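Local coordinates for transcriptional regulator (Methanobacterium thermoautotrophicum, PDB 3BPV), which probably binds DNA as a winged-helix transcriptional repressor of the MarR family, at residues A[95-98]-A[99-103]; A[58-61]-A[62-66]. All coordinates share one frame; numbering follows the deposited sequence.

Contact 1: residues A[95-98]-A[99-103]; sequences EIIP and LILKV
The backbone carbonyls of Ile-96, Ile-97 and Pro-98 are the flat groups here, and each takes an N-H four residues on. Ile-100 N meets Ile-96 O at 3.1 Å and lies in the carbonyl plane. Two side chains also approach this oxygen: Leu-99 CB lies 3.3 Å from Ile-96 O, and Ile-100 CG1 lies 3.4 Å from Ile-96 O. Leu-101 N bonds to Ile-97 O at 2.8 Å, with a straight N-H...O angle of 165°. The third donor, Lys-102 N, reaches Pro-98 O at 2.9 Å but is tilted 26° from the carbonyl plane. This is the first turn of helix 97-111, which follows the winged-helix lobe. Pro-98 has no N-H to give, and in a first turn that costs no helix bond. The side chains then pair up. Ile-97 CG2 sits anti to the backbone N (CG1 at chi1 -59°), and this carries it to 4.1 Å from Leu-101 CD1; the two side chains meet at a slant. Ile-97 CD1 and Ile-100 CD1 touch end to end at 4.3 Å. Leu-99 CD1 rests 4.2 Å from Ile-96 CB. Ile-96 and Ile-100 are buried against Leu-35 of helix 29-40, and Ile-97 packs on Leu-36. Leu-101 packs on Pro-2 of the second subunit.

Contact 2: residues A[58-61]-A[62-66]; sequences GTIA and RTLRR
Ile-60 and Leu-64 touch one turn apart on helix 57-69. This helix follows helix 46-53 and precedes the two-stranded wing, the place of the recognition helix in a winged helix-turn-helix. Backbone hydrogen bonds come first. Arg-62 N binds Gly-58 O, and Thr-63 N binds Thr-59 O at 3.0 Å. Leu-64 N reaches Ile-60 O at 2.9 Å, and Arg-65 N closes the turn on Ala-61 O.

The side-chain polar contacts centre on the threonines. Thr-63 OG1 stands beside its own backbone N (chi1 -60°), which turns it back toward the preceding turn. Thr-63 OG1 lies 2.9 Å from Thr-59 O, the same oxygen that takes the Thr-63 N-H. Thr-59 OG1 instead hydrogen-bonds Asp-56 just before the helix, and Thr-59 also packs on Thr-59 of the second subunit.

The apolar contact lies on the inner face. Ile-60 and Leu-64 lie alongside each other, both heading for helix 46-53, where Ile-60 meets Ala-50 and Leu-64 meets Gln-46 and Leu-49. Ile-60 CG1 is anti to its amide nitrogen (chi1 170°) and presses on Leu-64 CD1 at 3.5 Å, a closer approach than two carbons normally make. Ile-60 CD1 adds a contact of 3.9 Å to Leu-64 CD1. With an alanine here in place of Leu-64, Ile-60 would probably lose its neighbour along the helix, and a gap is likely to open beside Leu-49.

Aliphatic parts of the exposed arginines lie beyond the carbonyl oxygens of the preceding turn. The charged end of Arg-62 leads away from that turn, consistent with a DNA-facing surface. Arg-65 CB is 3.4 Å from Ala-61 O, and Arg-62 CG is 3.3 Å from Gly-58 O.

From the N terminus, contact 2 comes first, within helix 57-69. The chain then runs through strands 73-78 and 84-89 and the short helix 91-95. Contact 1 follows at the start of helix 97-111. Contact 2 joins neighbouring turns of one helix, and contact 1 spans the entry into helix 97-111 and its first turn; neither closes a long loop. They do not nest or cross. The centres of contact 1 and contact 2 are about 21 Å apart. Helix 29-40 relates them: Thr-63 of contact 2 packs on its Ala-30, Gln-31 and Cys-34, while Ile-100 of contact 1 packs on Val-32. Contact 2 belongs to the helix-turn-helix; contact 1 opens the helix after the wing, where Val-103 touches helix 3-21.

Contact 1: residues A[95-98]-A[99-103]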
loop_
_atom_site.group_PDB
_atom_site.type_symbol
_atom_site.label_atom_id
_atom_site.label_comp_id
_atom_site.label_asym_id
_atom_site.label_seq_id
_atom_site.Cartn_x
_atom_site.Cartn_y
_atom_site.Cartn_z
ATOM N N GLU A 95 8.743 5.070 22.405
ATOM C CA GLU A 95 9.832 6.031 22.382
ATOM C C GLU A 95 10.398 6.343 21.003
ATOM O O GLU A 95 11.077 7.355 20.831
ATOM C CB GLU A 95 10.925 5.566 23.343
ATOM C CG GLU A 95 10.396 5.487 24.772
ATOM C CD GLU A 95 11.321 4.777 25.727
ATOM O OE1 GLU A 95 11.890 3.734 25.350
ATOM O OE2 GLU A 95 11.465 5.252 26.874
ATOM N N ILE A 96 10.109 5.495 20.019
ATOM C CA ILE A 96 10.599 5.741 18.663
ATOM C C ILE A 96 9.552 6.432 17.798
ATOM O O ILE A 96 9.824 6.769 16.648
ATOM C CB ILE A 96 11.033 4.439 17.939
ATOM C CG1 ILE A 96 9.842 3.490 17.790
ATOM C CG2 ILE A 96 12.181 3.783 18.686
ATOM C CD1 ILE A 96 10.127 2.280 16.914
ATOM N N ILE A 97 8.357 6.644 18.343
ATOM C CA ILE A 97 7.288 7.303 17.592
ATOM C C ILE A 97 7.687 8.711 17.142
ATOM O O ILE A 97 7.392 9.117 16.016
ATOM C CB ILE A 97 5.979 7.393 18.420
ATOM C CG1 ILE A 97 5.522 5.990 18.827
ATOM C CG2 ILE A 97 4.888 8.086 17.606
ATOM C CD1 ILE A 97 5.253 5.062 17.664
ATOM N N PRO A 98 8.336 9.493 18.023
ATOM C CA PRO A 98 8.730 10.840 17.603
ATOM C C PRO A 98 9.654 10.791 16.392
ATOM O O PRO A 98 9.561 11.637 15.501
ATOM C CB PRO A 98 9.422 11.400 18.841
ATOM C CG PRO A 98 8.639 10.770 19.948
ATOM C CD PRO A 98 8.510 9.330 19.478
ATOM N N LEU A 99 10.542 9.800 16.368
ATOM C CA LEU A 99 11.471 9.629 15.258
ATOM C C LEU A 99 10.681 9.341 13.990
ATOM O O LEU A 99 10.981 9.873 12.920
ATOM C CB LEU A 99 12.427 8.466 15.533
ATOM C CG LEU A 99 13.435 8.598 16.675
ATOM C CD1 LEU A 99 14.058 7.244 16.958
ATOM C CD2 LEU A 99 14.503 9.614 16.308
ATOM N N ILE A 100 9.674 8.486 14.119
ATOM C CA ILE A 100 8.828 8.124 12.991
ATOM C C ILE A 100 8.086 9.346 12.466
ATOM O O ILE A 100 8.045 9.591 11.262
ATOM C CB ILE A 100 7.810 7.043 13.401
ATOM C CG1 ILE A 100 8.537 5.718 13.635
ATOM C CG2 ILE A 100 6.741 6.890 12.329
ATOM C CD1 ILE A 100 7.639 4.604 14.146
ATOM N N LEU A 101 7.507 10.127 13.369
ATOM C CA LEU A 101 6.775 11.316 12.953
ATOM C C LEU A 101 7.697 12.353 12.321
ATOM O O LEU A 101 7.286 13.081 11.424
ATOM C CB LEU A 101 6.012 11.922 14.139
ATOM C CG LEU A 101 4.864 11.055 14.673
ATOM C CD1 LEU A 101 4.190 11.749 15.845
ATOM C CD2 LEU A 101 3.852 10.794 13.566
ATOM N N LYS A 102 8.942 12.427 12.783
ATOM C CA LYS A 102 9.891 13.376 12.214
ATOM C C LYS A 102 10.224 12.949 10.787
ATOM O O LYS A 102 10.356 13.785 9.889
ATOM C CB LYS A 102 11.172 13.437 13.050
ATOM C CG LYS A 102 12.192 14.433 12.514
ATOM C CD LYS A 102 13.507 14.366 13.271
ATOM C CE LYS A 102 14.521 15.333 12.675
ATOM N NZ LYS A 102 14.737 15.070 11.223
ATOM N N VAL A 103 10.367 11.643 10.581
ATOM C CA VAL A 103 10.660 11.126 9.250
ATOM C C VAL A 103 9.465 11.398 8.328
ATOM O O VAL A 103 9.651 11.751 7.162
ATOM C CB VAL A 103 10.969 9.616 9.308
ATOM C CG1 VAL A 103 11.028 9.027 7.900
ATOM C CG2 VAL A 103 12.306 9.405 10.029
#

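Contact 2: residues A[58-61]-A[62-66]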
loop_
_atom_site.group_PDB
_atom_site.type_symbol
_atom_site.label_atom_id
_atom_site.label_comp_id
_atom_site.label_asym_id
_atom_site.label_seq_id
_atom_site.Cartn_x
_atom_site.Cartn_y
_atom_site.Cartn_z
ATOM N N GLY A 58 -1.207 -13.734 6.298
ATOM C CA GLY A 58 0.204 -14.071 6.278
ATOM C C GLY A 58 1.100 -12.848 6.334
ATOM O O GLY A 58 2.089 -12.831 7.071
ATOM N N THR A 59 0.754 -11.821 5.564
ATOM C CA THR A 59 1.546 -10.601 5.524
ATOM C C THR A 59 1.550 -9.895 6.874
ATOM O O THR A 59 2.610 -9.508 7.367
ATOM C CB THR A 59 1.029 -9.636 4.442
ATOM O OG1 THR A 59 1.124 -10.266 3.159
ATOM C CG2 THR A 59 1.860 -8.360 4.427
ATOM N N ILE A 60 0.377 -9.737 7.478
ATOM C CA ILE A 60 0.279 -9.084 8.772
ATOM C C ILE A 60 1.046 -9.884 9.817
ATOM O O ILE A 60 1.729 -9.312 10.659
ATOM C CB ILE A 60 -1.201 -8.913 9.223
ATOM C CG1 ILE A 60 -1.250 -8.453 10.683
ATOM C CG2 ILE A 60 -1.961 -10.196 9.043
ATOM C CD1 ILE A 60 -2.633 -8.114 11.176
ATOM N N ALA A 61 0.955 -11.207 9.755
ATOM C CA ALA A 61 1.649 -12.052 10.719
ATOM C C ALA A 61 3.158 -11.826 10.684
ATOM O O ALA A 61 3.796 -11.703 11.729
ATOM C CB ALA A 61 1.332 -13.522 10.452
ATOM N N ARG A 62 3.726 -11.784 9.482
ATOM C CA ARG A 62 5.163 -11.575 9.334
ATOM C C ARG A 62 5.552 -10.165 9.762
ATOM O O ARG A 62 6.595 -9.969 10.374
ATOM C CB ARG A 62 5.594 -11.825 7.889
ATOM C CG ARG A 62 5.380 -13.263 7.433
ATOM C CD ARG A 62 6.142 -13.567 6.149
ATOM N NE ARG A 62 7.583 -13.610 6.393
ATOM C CZ ARG A 62 8.247 -14.691 6.787
ATOM N NH1 ARG A 62 7.615 -15.843 6.978
ATOM N NH2 ARG A 62 9.551 -14.615 7.008
ATOM N N THR A 63 4.720 -9.183 9.440
ATOM C CA THR A 63 5.002 -7.805 9.822
ATOM C C THR A 63 5.023 -7.649 11.346
ATOM O O THR A 63 5.920 -7.017 11.916
ATOM C CB THR A 63 3.943 -6.862 9.223
ATOM O OG1 THR A 63 3.969 -6.978 7.796
ATOM C CG2 THR A 63 4.205 -5.422 9.616
ATOM N N LEU A 64 4.030 -8.233 12.008
ATOM C CA LEU A 64 3.950 -8.154 13.456
ATOM C C LEU A 64 5.083 -8.936 14.122
ATOM O O LEU A 64 5.603 -8.519 15.154
ATOM C CB LEU A 64 2.589 -8.668 13.928
ATOM C CG LEU A 64 1.403 -7.802 13.499
ATOM C CD1 LEU A 64 0.113 -8.512 13.875
ATOM C CD2 LEU A 64 1.481 -6.431 14.167
ATOM N N ARG A 65 5.480 -10.058 13.529
ATOM C CA ARG A 65 6.567 -10.845 14.098
ATOM C C ARG A 65 7.848 -10.011 14.108
ATOM O O ARG A 65 8.606 -10.030 15.078
ATOM C CB ARG A 65 6.769 -12.133 13.293
ATOM C CG ARG A 65 7.737 -13.117 13.934
ATOM C CD ARG A 65 7.776 -14.432 13.167
ATOM N NE ARG A 65 6.464 -15.072 13.121
ATOM C CZ ARG A 65 6.232 -16.268 12.588
ATOM N NH1 ARG A 65 7.226 -16.963 12.051
ATOM N NH2 ARG A 65 5.005 -16.770 12.593
ATOM N N ARG A 66 8.087 -9.268 13.032
ATOM C CA ARG A 66 9.274 -8.424 12.956
ATOM C C ARG A 66 9.235 -7.333 14.025
ATOM O O ARG A 66 10.257 -7.027 14.645
ATOM C CB ARG A 66 9.389 -7.804 11.560
ATOM C CG ARG A 66 9.638 -8.836 10.468
ATOM C CD ARG A 66 9.693 -8.209 9.092
ATOM N NE ARG A 66 10.830 -7.307 8.935
ATOM C CZ ARG A 66 11.122 -6.670 7.804
ATOM N NH1 ARG A 66 10.361 -6.838 6.732
ATOM N NH2 ARG A 66 12.177 -5.871 7.745
#